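Local atomic coordinates of phosphoethanolamine N-methyltransferase 1 (Haemonchus contortus, PDB entry 4KRG), a protein that transfers a methyl group from S-adenosylmethionine to the amine of phosphoethanolamine, an early step on the nematode route to phosphocholine. Residues A[131-136]-A[184-188]; A[140-144]-A[155-159]; A[282-286]-A[460-464]. All coordinates share one frame; numbering follows the deposited sequence.

Contact 1 (A[131-136]-A[184-188]); sequences MMYLSD and THYRF. With OPE (phosphoric acid mono-(2-amino-ethyl) ester), chain C; SAH (S-adenosyl-L-homocysteine), chain D.
Arg187 reaches from segment 184-188 into the turn 131-136 and binds it at three points. Its CG leaves CB beside the backbone N (chi1 -57°), and the extended chain carries CD past the carboxylate of Asp136. Arg187 NE then donates to Asp136 OD1 (2.9 Å). Arg187 NH2 meets Asp136 OD1 as well, at 2.8 Å, completing a side-on salt bridge whose flat groups are turned 45° apart; OD2 is held by Ser257. With its other hydrogen Arg187 NH2 bonds Leu134 O (2.8 Å), while Arg187 NH1 donates to Met131 O (2.9 Å) from well above the carbonyl plane, on the face opposite Leu134 N. Tyr192 takes a further bond from NH1, and His185 CB lies over one guanidinium face. His185 N donates to Met132 O at 2.8 Å, in the carbonyl plane. Selenomethionine Met132 runs alongside Thr184, its CE tight against CG2 and close to the phosphate of the bound phosphoethanolamine. Tyr186 OH donates to phosphate O3 (2.5 Å), and Tyr133 OH accepts from the ligand amine N (3.1 Å). One water joins Tyr133 OH, the phosphate and Thr184 OG1, which is also hydrogen-bonded to Asn182. The contact thus has a charged end that fixes two loops together and a pocket end where Tyr133 binds the substrate amine and Tyr186 its phosphate. The amine bond of Tyr133 probably orients that nitrogen for methyl transfer.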
loop_
_atom_site.group_PDB
_atom_site.type_symbol
_atom_site.label_atom_id
_atom_site.label_comp_id
_atom_site.label_asym_id
_atom_site.label_seq_id
_atom_site.Cartn_x
_atom_site.Cartn_y
_atom_site.Cartn_z
HETATM N N MSE A 131 -3.023 -13.652 4.058
HETATM C CA MSE A 131 -1.775 -14.085 3.420
HETATM C C MSE A 131 -0.663 -14.352 4.438
HETATM O O MSE A 131 0.174 -15.230 4.246
HETATM C CB MSE A 131 -1.283 -13.055 2.395
HETATM C CG MSE A 131 -2.244 -12.723 1.261
HETATM SE SE MSE A 131 -2.785 -14.288 0.218
HETATM C CE MSE A 131 -4.435 -14.697 1.202
HETATM N N MSE A 132 -0.667 -13.581 5.520
HETATM C CA MSE A 132 0.317 -13.719 6.588
HETATM C C MSE A 132 0.198 -15.073 7.293
HETATM O O MSE A 132 1.100 -15.469 8.030
HETATM C CB MSE A 132 0.123 -12.595 7.600
HETATM C CG MSE A 132 -1.285 -12.578 8.151
HETATM SE SE MSE A 132 -1.851 -10.855 8.885
HETATM C CE MSE A 132 -0.969 -10.970 10.623
ATOM N N TYR A 133 -0.916 -15.773 7.073
ATOM C CA TYR A 133 -1.119 -17.104 7.647
ATOM C C TYR A 133 -0.957 -18.211 6.600
ATOM O O TYR A 133 -1.349 -19.356 6.833
ATOM C CB TYR A 133 -2.486 -17.205 8.340
ATOM C CG TYR A 133 -2.698 -16.178 9.430
ATOM C CD1 TYR A 133 -1.918 -16.187 10.578
ATOM C CD2 TYR A 133 -3.688 -15.206 9.318
ATOM C CE1 TYR A 133 -2.107 -15.246 11.577
ATOM C CE2 TYR A 133 -3.886 -14.261 10.318
ATOM C CZ TYR A 133 -3.090 -14.290 11.443
ATOM O OH TYR A 133 -3.266 -13.356 12.434
ATOM N N LEU A 134 -0.375 -17.862 5.456
ATOM C CA LEU A 134 -0.067 -18.825 4.399
ATOM C C LEU A 134 1.433 -18.828 4.107
ATOM O O LEU A 134 2.104 -17.834 4.346
ATOM C CB LEU A 134 -0.824 -18.480 3.117
ATOM C CG LEU A 134 -2.351 -18.471 3.181
ATOM C CD1 LEU A 134 -2.951 -18.110 1.833
ATOM C CD2 LEU A 134 -2.869 -19.810 3.636
ATOM N N SER A 135 1.963 -19.934 3.587
ATOM C CA SER A 135 3.365 -19.964 3.170
ATOM C C SER A 135 3.493 -19.190 1.871
ATOM O O SER A 135 2.489 -18.888 1.229
ATOM C CB SER A 135 3.844 -21.395 2.957
ATOM O OG SER A 135 3.155 -21.986 1.873
ATOM N N ASP A 136 4.724 -18.867 1.489
ATOM C CA ASP A 136 4.971 -18.153 0.241
ATOM C C ASP A 136 4.367 -18.866 -0.964
ATOM O O ASP A 136 3.784 -18.227 -1.838
ATOM C CB ASP A 136 6.475 -17.950 0.022
ATOM C CG ASP A 136 7.031 -16.788 0.814
ATOM O OD1 ASP A 136 6.353 -16.313 1.746
ATOM O OD2 ASP A 136 8.158 -16.355 0.504
ATOM N N THR A 184 3.220 -16.508 12.454
ATOM C CA THR A 184 2.775 -15.560 11.442
ATOM C C THR A 184 3.909 -15.083 10.526
ATOM O O THR A 184 5.040 -14.878 10.972
ATOM C CB THR A 184 2.103 -14.355 12.113
ATOM O OG1 THR A 184 1.160 -14.827 13.083
ATOM C CG2 THR A 184 1.397 -13.493 11.092
ATOM N N HIS A 185 3.598 -14.933 9.240
ATOM C CA HIS A 185 4.532 -14.390 8.263
ATOM C C HIS A 185 4.307 -12.892 8.119
ATOM O O HIS A 185 3.347 -12.468 7.478
ATOM C CB HIS A 185 4.308 -15.033 6.895
ATOM C CG HIS A 185 4.663 -16.490 6.831
ATOM N ND1 HIS A 185 5.939 -16.932 6.582
ATOM C CD2 HIS A 185 3.891 -17.599 6.954
ATOM C CE1 HIS A 185 5.950 -18.255 6.563
ATOM N NE2 HIS A 185 4.723 -18.684 6.787
ATOM N N TYR A 186 5.186 -12.091 8.709
ATOM C CA TYR A 186 5.101 -10.638 8.566
ATOM C C TYR A 186 6.012 -10.180 7.436
ATOM O O TYR A 186 7.184 -9.874 7.651
ATOM C CB TYR A 186 5.462 -9.946 9.883
ATOM C CG TYR A 186 4.571 -10.367 11.023
ATOM C CD1 TYR A 186 3.262 -9.921 11.102
ATOM C CD2 TYR A 186 5.033 -11.226 12.009
ATOM C CE1 TYR A 186 2.436 -10.313 12.135
ATOM C CE2 TYR A 186 4.216 -11.620 13.050
ATOM C CZ TYR A 186 2.922 -11.160 13.106
ATOM O OH TYR A 186 2.103 -11.550 14.132
ATOM N N ARG A 187 5.466 -10.147 6.226
ATOM C CA ARG A 187 6.256 -9.846 5.037
ATOM C C ARG A 187 6.401 -8.344 4.836
ATOM O O ARG A 187 5.664 -7.565 5.430
ATOM C CB ARG A 187 5.609 -10.476 3.802
ATOM C CG ARG A 187 5.426 -11.987 3.912
ATOM C CD ARG A 187 4.934 -12.598 2.619
ATOM N NE ARG A 187 4.896 -14.057 2.702
ATOM C CZ ARG A 187 3.842 -14.758 3.102
ATOM N NH1 ARG A 187 2.731 -14.136 3.447
ATOM N NH2 ARG A 187 3.905 -16.081 3.156
ATOM N N PHE A 188 7.351 -7.940 4.001
ATOM C CA PHE A 188 7.478 -6.538 3.625
ATOM C C PHE A 188 6.346 -6.162 2.678
ATOM O O PHE A 188 5.993 -6.942 1.797
ATOM C CB PHE A 188 8.799 -6.295 2.903
ATOM C CG PHE A 188 10.001 -6.788 3.644
ATOM C CD1 PHE A 188 10.071 -6.707 5.026
ATOM C CD2 PHE A 188 11.071 -7.324 2.951
ATOM C CE1 PHE A 188 11.192 -7.159 5.704
ATOM C CE2 PHE A 188 12.194 -7.774 3.617
ATOM C CZ PHE A 188 12.255 -7.692 4.997
HETATM C CA OPE C . -3.711 -9.299 13.720
HETATM C CB OPE C . -5.017 -10.024 13.706
HETATM O O1 OPE C . -1.394 -8.727 15.322
HETATM O O2 OPE C . -0.684 -8.643 12.978
HETATM O O3 OPE C . -0.247 -10.710 14.301
HETATM O O4 OPE C . -2.588 -10.098 13.641
HETATM N N OPE C . -5.226 -10.982 12.652
HETATM P P OPE C . -1.190 -9.549 14.071
HETATM N N SAH D . -10.689 -11.513 8.426
HETATM C CA SAH D . -11.359 -11.435 9.734
HETATM C CB SAH D . -10.566 -12.326 10.751
HETATM C CG SAH D . -9.084 -11.975 10.857
HETATM S SD SAH D . -8.082 -13.125 11.843
HETATM C C SAH D . -11.457 -10.038 10.200
HETATM O O SAH D . -10.570 -9.243 9.929
HETATM O OXT SAH D . -12.238 -9.778 11.089
HETATM C "C5'" SAH D . -7.778 -14.544 10.759
HETATM C "C4'" SAH D . -8.881 -15.344 10.325
HETATM O "O4'" SAH D . -8.496 -16.100 9.146
HETATM C "C3'" SAH D . -9.268 -16.333 11.349
HETATM O "O3'" SAH D . -10.671 -16.472 11.356
HETATM C "C2'" SAH D . -8.659 -17.576 10.896
HETATM O "O2'" SAH D . -9.376 -18.686 11.359
HETATM C "C1'" SAH D . -8.727 -17.448 9.421
HETATM N N9 SAH D . -7.734 -18.310 8.689
HETATM C C8 SAH D . -6.399 -18.278 8.783
HETATM N N7 SAH D . -5.915 -19.106 7.855
HETATM C C5 SAH D . -6.923 -19.656 7.174
HETATM C C6 SAH D . -6.995 -20.578 6.116
HETATM N N6 SAH D . -5.863 -21.122 5.559
HETATM N N1 SAH D . -8.213 -20.916 5.655
HETATM C C2 SAH D . -9.326 -20.407 6.171
HETATM N N3 SAH D . -9.286 -19.525 7.185
HETATM C C4 SAH D . -8.107 -19.133 7.699
HETATM O O HOH W 1 -1.142 -13.161 14.017
#

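Contact 2 (A[140-144]-A[155-159]); sequences IEFLL and YIHLR
Leu143 of helix 136-149 sends CD2 between two side chains of the strand, Ile156 and Leu158, and this methyl makes two of the four side-chain contacts. Leu143 CD2 lies 3.9 Å from Ile156 CD1 and 4.2 Å from Leu158 CD1. The Leu143 side chain leaves the helix obliquely, and only its end turns in to the strand, meeting Ile156 at about a right angle. Ile156 answers with length: CG1 stands opposite the backbone N (chi1 173°) and the chain stays extended, so that CD1 projects far from the strand. Phe142 supplies the other two contacts. Its CG is likewise anti to the backbone N (chi1 171°), which carries the ring out toward the strand, and Phe142 CE2 comes within 4.1 Å of Ile156 CD1 on a slanting approach. Leu158, two residues further along, points to the same side as Ile156 and divides its branches, CD1 going to Leu143 while Leu158 CD2 meets Phe142 CE2 at 4.2 Å.

Helix and strand run nearly antiparallel, at 152°, with their axes 12.1 Å apart, and the four apolar side chains fill that distance without a hydrogen bond between the segments. This is the helix-on-sheet packing of a Rossmann-like methyltransferase: helix 136-149 is the connection of a beta-alpha-beta crossover from strand 122-126 to its parallel neighbour 154-161. On the far edge of the latter, strand 231-240 pairs antiparallel, as in the class I methyltransferase sheet. Leu195 of helix 189-198 packs against Leu143, and Leu196 of that helix against Leu158.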
loop_
_atom_site.group_PDB
_atom_site.type_symbol
_atom_site.label_atom_id
_atom_site.label_comp_id
_atom_site.label_asym_id
_atom_site.label_seq_id
_atom_site.Cartn_x
_atom_site.Cartn_y
_atom_site.Cartn_z
ATOM N N ILE A 140 0.988 -17.503 -3.439
ATOM C CA ILE A 140 0.999 -17.474 -4.896
ATOM C C ILE A 140 -0.140 -18.334 -5.444
ATOM O O ILE A 140 -0.877 -17.912 -6.338
ATOM C CB ILE A 140 2.355 -17.948 -5.451
ATOM C CG1 ILE A 140 3.461 -16.992 -4.999
ATOM C CG2 ILE A 140 2.311 -18.020 -6.962
ATOM C CD1 ILE A 140 4.859 -17.579 -5.044
ATOM N N GLU A 141 -0.294 -19.527 -4.880
ATOM C CA GLU A 141 -1.352 -20.437 -5.295
ATOM C C GLU A 141 -2.730 -19.856 -4.993
ATOM O O GLU A 141 -3.654 -20.003 -5.785
ATOM C CB GLU A 141 -1.161 -21.811 -4.645
ATOM C CG GLU A 141 0.082 -22.537 -5.153
ATOM C CD GLU A 141 0.286 -23.899 -4.514
ATOM O OE1 GLU A 141 1.045 -24.716 -5.080
ATOM O OE2 GLU A 141 -0.299 -24.151 -3.439
ATOM N N PHE A 142 -2.863 -19.183 -3.856
ATOM C CA PHE A 142 -4.114 -18.511 -3.532
ATOM C C PHE A 142 -4.442 -17.440 -4.560
ATOM O O PHE A 142 -5.587 -17.311 -4.986
ATOM C CB PHE A 142 -4.077 -17.883 -2.134
ATOM C CG PHE A 142 -5.256 -16.992 -1.851
ATOM C CD1 PHE A 142 -6.479 -17.536 -1.482
ATOM C CD2 PHE A 142 -5.154 -15.618 -1.980
ATOM C CE1 PHE A 142 -7.576 -16.721 -1.230
ATOM C CE2 PHE A 142 -6.242 -14.800 -1.731
ATOM C CZ PHE A 142 -7.455 -15.353 -1.353
ATOM N N LEU A 143 -3.433 -16.670 -4.959
ATOM C CA LEU A 143 -3.658 -15.543 -5.865
ATOM C C LEU A 143 -3.961 -15.978 -7.293
ATOM O O LEU A 143 -4.705 -15.306 -8.003
ATOM C CB LEU A 143 -2.475 -14.577 -5.838
ATOM C CG LEU A 143 -2.316 -13.814 -4.522
ATOM C CD1 LEU A 143 -0.987 -13.083 -4.487
ATOM C CD2 LEU A 143 -3.470 -12.845 -4.307
ATOM N N LEU A 144 -3.386 -17.098 -7.714
ATOM C CA LEU A 144 -3.724 -17.669 -9.014
ATOM C C LEU A 144 -5.142 -18.250 -9.006
ATOM O O LEU A 144 -5.823 -18.255 -10.026
ATOM C CB LEU A 144 -2.697 -18.723 -9.438
ATOM C CG LEU A 144 -1.304 -18.188 -9.810
ATOM C CD1 LEU A 144 -0.299 -19.314 -9.965
ATOM C CD2 LEU A 144 -1.365 -17.372 -11.088
ATOM N N TYR A 155 -12.402 -7.557 -8.753
ATOM C CA TYR A 155 -11.425 -7.026 -7.811
ATOM C C TYR A 155 -11.083 -8.022 -6.715
ATOM O O TYR A 155 -11.868 -8.920 -6.405
ATOM C CB TYR A 155 -11.982 -5.787 -7.132
ATOM C CG TYR A 155 -12.088 -4.555 -7.995
ATOM C CD1 TYR A 155 -11.066 -3.620 -8.022
ATOM C CD2 TYR A 155 -13.230 -4.304 -8.743
ATOM C CE1 TYR A 155 -11.173 -2.479 -8.785
ATOM C CE2 TYR A 155 -13.345 -3.165 -9.506
ATOM C CZ TYR A 155 -12.317 -2.256 -9.522
ATOM O OH TYR A 155 -12.433 -1.123 -10.281
ATOM N N ILE A 156 -9.902 -7.851 -6.127
ATOM C CA ILE A 156 -9.536 -8.552 -4.906
ATOM C C ILE A 156 -9.025 -7.528 -3.900
ATOM O O ILE A 156 -8.263 -6.624 -4.250
ATOM C CB ILE A 156 -8.504 -9.697 -5.154
ATOM C CG1 ILE A 156 -8.017 -10.291 -3.833
ATOM C CG2 ILE A 156 -7.332 -9.226 -6.005
ATOM C CD1 ILE A 156 -7.156 -11.526 -4.014
ATOM N N HIS A 157 -9.490 -7.643 -2.664
ATOM C CA HIS A 157 -8.977 -6.811 -1.591
ATOM C C HIS A 157 -8.116 -7.670 -0.679
ATOM O O HIS A 157 -8.527 -8.756 -0.269
ATOM C CB HIS A 157 -10.112 -6.195 -0.774
ATOM C CG HIS A 157 -9.636 -5.435 0.427
ATOM N ND1 HIS A 157 -9.366 -6.044 1.631
ATOM C CD2 HIS A 157 -9.373 -4.118 0.597
ATOM C CE1 HIS A 157 -8.955 -5.133 2.500
ATOM N NE2 HIS A 157 -8.946 -3.961 1.896
ATOM N N LEU A 158 -6.926 -7.171 -0.354
ATOM C CA LEU A 158 -6.072 -7.826 0.626
ATOM C C LEU A 158 -5.594 -6.794 1.633
ATOM O O LEU A 158 -5.441 -5.631 1.303
ATOM C CB LEU A 158 -4.884 -8.480 -0.062
ATOM C CG LEU A 158 -5.275 -9.492 -1.143
ATOM C CD1 LEU A 158 -4.454 -9.258 -2.398
ATOM C CD2 LEU A 158 -5.080 -10.903 -0.642
ATOM N N ARG A 159 -5.381 -7.229 2.865
ATOM C CA ARG A 159 -4.838 -6.376 3.911
ATOM C C ARG A 159 -3.966 -7.253 4.785
ATOM O O ARG A 159 -4.416 -8.293 5.267
ATOM C CB ARG A 159 -5.957 -5.775 4.756
ATOM C CG ARG A 159 -5.447 -4.922 5.912
ATOM C CD ARG A 159 -5.359 -5.686 7.228
ATOM N NE ARG A 159 -5.132 -4.766 8.341
ATOM C CZ ARG A 159 -6.098 -4.101 8.967
ATOM N NH1 ARG A 159 -7.367 -4.254 8.604
ATOM N NH2 ARG A 159 -5.794 -3.281 9.961
#

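Contact 3 (A[282-286]-A[460-464])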
loop_
_atom_site.group_PDB
_atom_site.type_symbol
_atom_site.label_atom_id
_atom_site.label_comp_id
_atom_site.label_asym_id
_atom_site.label_seq_id
_atom_site.Cartn_x
_atom_site.Cartn_y
_atom_site.Cartn_z
ATOM N N ILE A 282 17.505 22.930 -0.414
ATOM C CA ILE A 282 16.992 23.516 -1.653
ATOM C C ILE A 282 15.553 23.995 -1.508
ATOM O O ILE A 282 15.230 25.129 -1.848
ATOM C CB ILE A 282 17.046 22.507 -2.810
ATOM C CG1 ILE A 282 18.468 21.968 -2.996
ATOM C CG2 ILE A 282 16.514 23.132 -4.081
ATOM C CD1 ILE A 282 19.503 23.028 -3.209
ATOM N N PHE A 283 14.694 23.121 -0.999
ATOM C CA PHE A 283 13.283 23.436 -0.804
ATOM C C PHE A 283 13.081 24.528 0.240
ATOM O O PHE A 283 12.033 25.169 0.280
ATOM C CB PHE A 283 12.505 22.186 -0.378
ATOM C CG PHE A 283 12.107 21.277 -1.523
ATOM C CD1 PHE A 283 11.248 21.722 -2.525
ATOM C CD2 PHE A 283 12.551 19.960 -1.569
ATOM C CE1 PHE A 283 10.869 20.885 -3.565
ATOM C CE2 PHE A 283 12.176 19.120 -2.607
ATOM C CZ PHE A 283 11.328 19.584 -3.605
ATOM N N SER A 284 14.080 24.727 1.092
ATOM C CA SER A 284 13.992 25.731 2.150
ATOM C C SER A 284 13.828 27.145 1.595
ATOM O O SER A 284 13.247 28.012 2.247
ATOM C CB SER A 284 15.214 25.662 3.066
ATOM O OG SER A 284 16.352 26.211 2.432
ATOM N N ASN A 285 14.324 27.379 0.386
ATOM C CA ASN A 285 14.222 28.709 -0.204
ATOM C C ASN A 285 13.042 28.894 -1.159
ATOM O O ASN A 285 12.988 29.892 -1.878
ATOM C CB ASN A 285 15.527 29.106 -0.897
ATOM C CG ASN A 285 15.829 30.590 -0.758
ATOM O OD1 ASN A 285 15.769 31.148 0.341
ATOM N ND2 ASN A 285 16.138 31.239 -1.875
ATOM N N ALA A 286 12.100 27.950 -1.157
ATOM C CA ALA A 286 10.919 28.043 -2.022
ATOM C C ALA A 286 9.618 27.716 -1.302
ATOM O O ALA A 286 8.536 28.079 -1.761
ATOM C CB ALA A 286 11.073 27.160 -3.241
ATOM N N LEU A 460 16.351 22.698 -11.515
ATOM C CA LEU A 460 15.529 23.893 -11.490
ATOM C C LEU A 460 14.584 23.814 -10.306
ATOM O O LEU A 460 14.036 22.750 -9.997
ATOM C CB LEU A 460 14.715 24.020 -12.777
ATOM C CG LEU A 460 15.467 24.093 -14.104
ATOM C CD1 LEU A 460 14.484 24.117 -15.265
ATOM C CD2 LEU A 460 16.373 25.313 -14.147
ATOM N N LEU A 461 14.395 24.942 -9.638
ATOM C CA LEU A 461 13.420 25.033 -8.569
ATOM C C LEU A 461 12.315 25.924 -9.094
ATOM O O LEU A 461 12.559 27.070 -9.463
ATOM C CB LEU A 461 14.054 25.643 -7.323
ATOM C CG LEU A 461 13.217 25.689 -6.046
ATOM C CD1 LEU A 461 12.790 24.294 -5.631
ATOM C CD2 LEU A 461 14.016 26.347 -4.933
ATOM N N ILE A 462 11.103 25.387 -9.150
ATOM C CA ILE A 462 9.985 26.093 -9.762
ATOM C C ILE A 462 8.839 26.293 -8.766
ATOM O O ILE A 462 8.508 25.389 -7.998
ATOM C CB ILE A 462 9.484 25.333 -11.007
ATOM C CG1 ILE A 462 10.654 25.069 -11.960
ATOM C CG2 ILE A 462 8.373 26.109 -11.701
ATOM C CD1 ILE A 462 10.405 23.979 -12.959
ATOM N N LYS A 463 8.256 27.491 -8.772
ATOM C CA LYS A 463 7.084 27.793 -7.965
ATOM C C LYS A 463 6.001 28.324 -8.891
ATOM O O LYS A 463 6.291 29.100 -9.803
ATOM C CB LYS A 463 7.414 28.847 -6.903
ATOM C CG LYS A 463 8.480 28.430 -5.899
ATOM C CD LYS A 463 8.974 29.607 -5.068
ATOM C CE LYS A 463 7.840 30.333 -4.359
ATOM N NZ LYS A 463 7.057 29.441 -3.461
ATOM N N ALA A 464 4.763 27.894 -8.667
ATOM C CA ALA A 464 3.619 28.391 -9.424
ATOM C C ALA A 464 2.331 28.138 -8.652
ATOM O O ALA A 464 2.361 27.718 -7.499
ATOM C CB ALA A 464 3.554 27.742 -10.806
#
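Leu461 is the first residue of strand 460-464 to meet segment 282-286, and it has the largest share of the buried surface. With CG opposite the backbone N (chi1 -174°), its forked end enters between Ile282 and Ala286. Leu461 CD2 presses on Ala286 CB at 3.5 Å, a tight carbon contact, and lies equally close, at 3.5 Å, to Ile282 O. Ile282 CG2 comes alongside at 4.2 Å from Leu461 CD2, the two side chains passing in opposite directions, while Leu461 CD1 reaches Phe283 CD1 (4.3 Å). Ile462 turns its side chain to the other face of the strand, onto Val416 and Met420. Lys463 returns to the near side. Its aliphatic part covers Ala286, with Lys463 CD 3.7 Å from Ala286 CB, and two bends near the tip, chi3 55° and chi4 58°, curl the amine back over the turn. Lys463 NZ then donates to Ala286 O at 2.6 Å, in the carbonyl plane, closing the contact at its more exposed end. Ala464 again faces Met420. Strand 458-465 runs antiparallel to both its neighbours, 400-408 and 428-432, consistent with a class I methyltransferase-like sheet in the second domain; helix 413-422 covers one face, while segment 282-286 lies on the other, with Ile282 also touching helix 434-448 and Phe283 resting on Val403 and Leu405.

Overall arrangement
Contacts 1 and 2 form one continuous unit, their centres 13 Å apart. Met131 joins them, its CE 3.4 Å from Phe142 CD2 and its CG 3.9 Å from Leu158 CD2, so that the substrate-binding loops of contact 1 stand directly on the helix-strand layer of contact 2. The side chain of Phe142 in contact 2 lies about 8 Å from the bound S-adenosylhomocysteine, whereas phosphoethanolamine is held at contact 1 itself. Contact 3 lies on the opposite side of the chain's centre, its centre about 43 Å from that of contact 1 and 42 Å from that of contact 2. It lies on a second group of strands whose order resembles the first, consistent with a di-domain methyltransferase whose occupied site is in the N-terminal half.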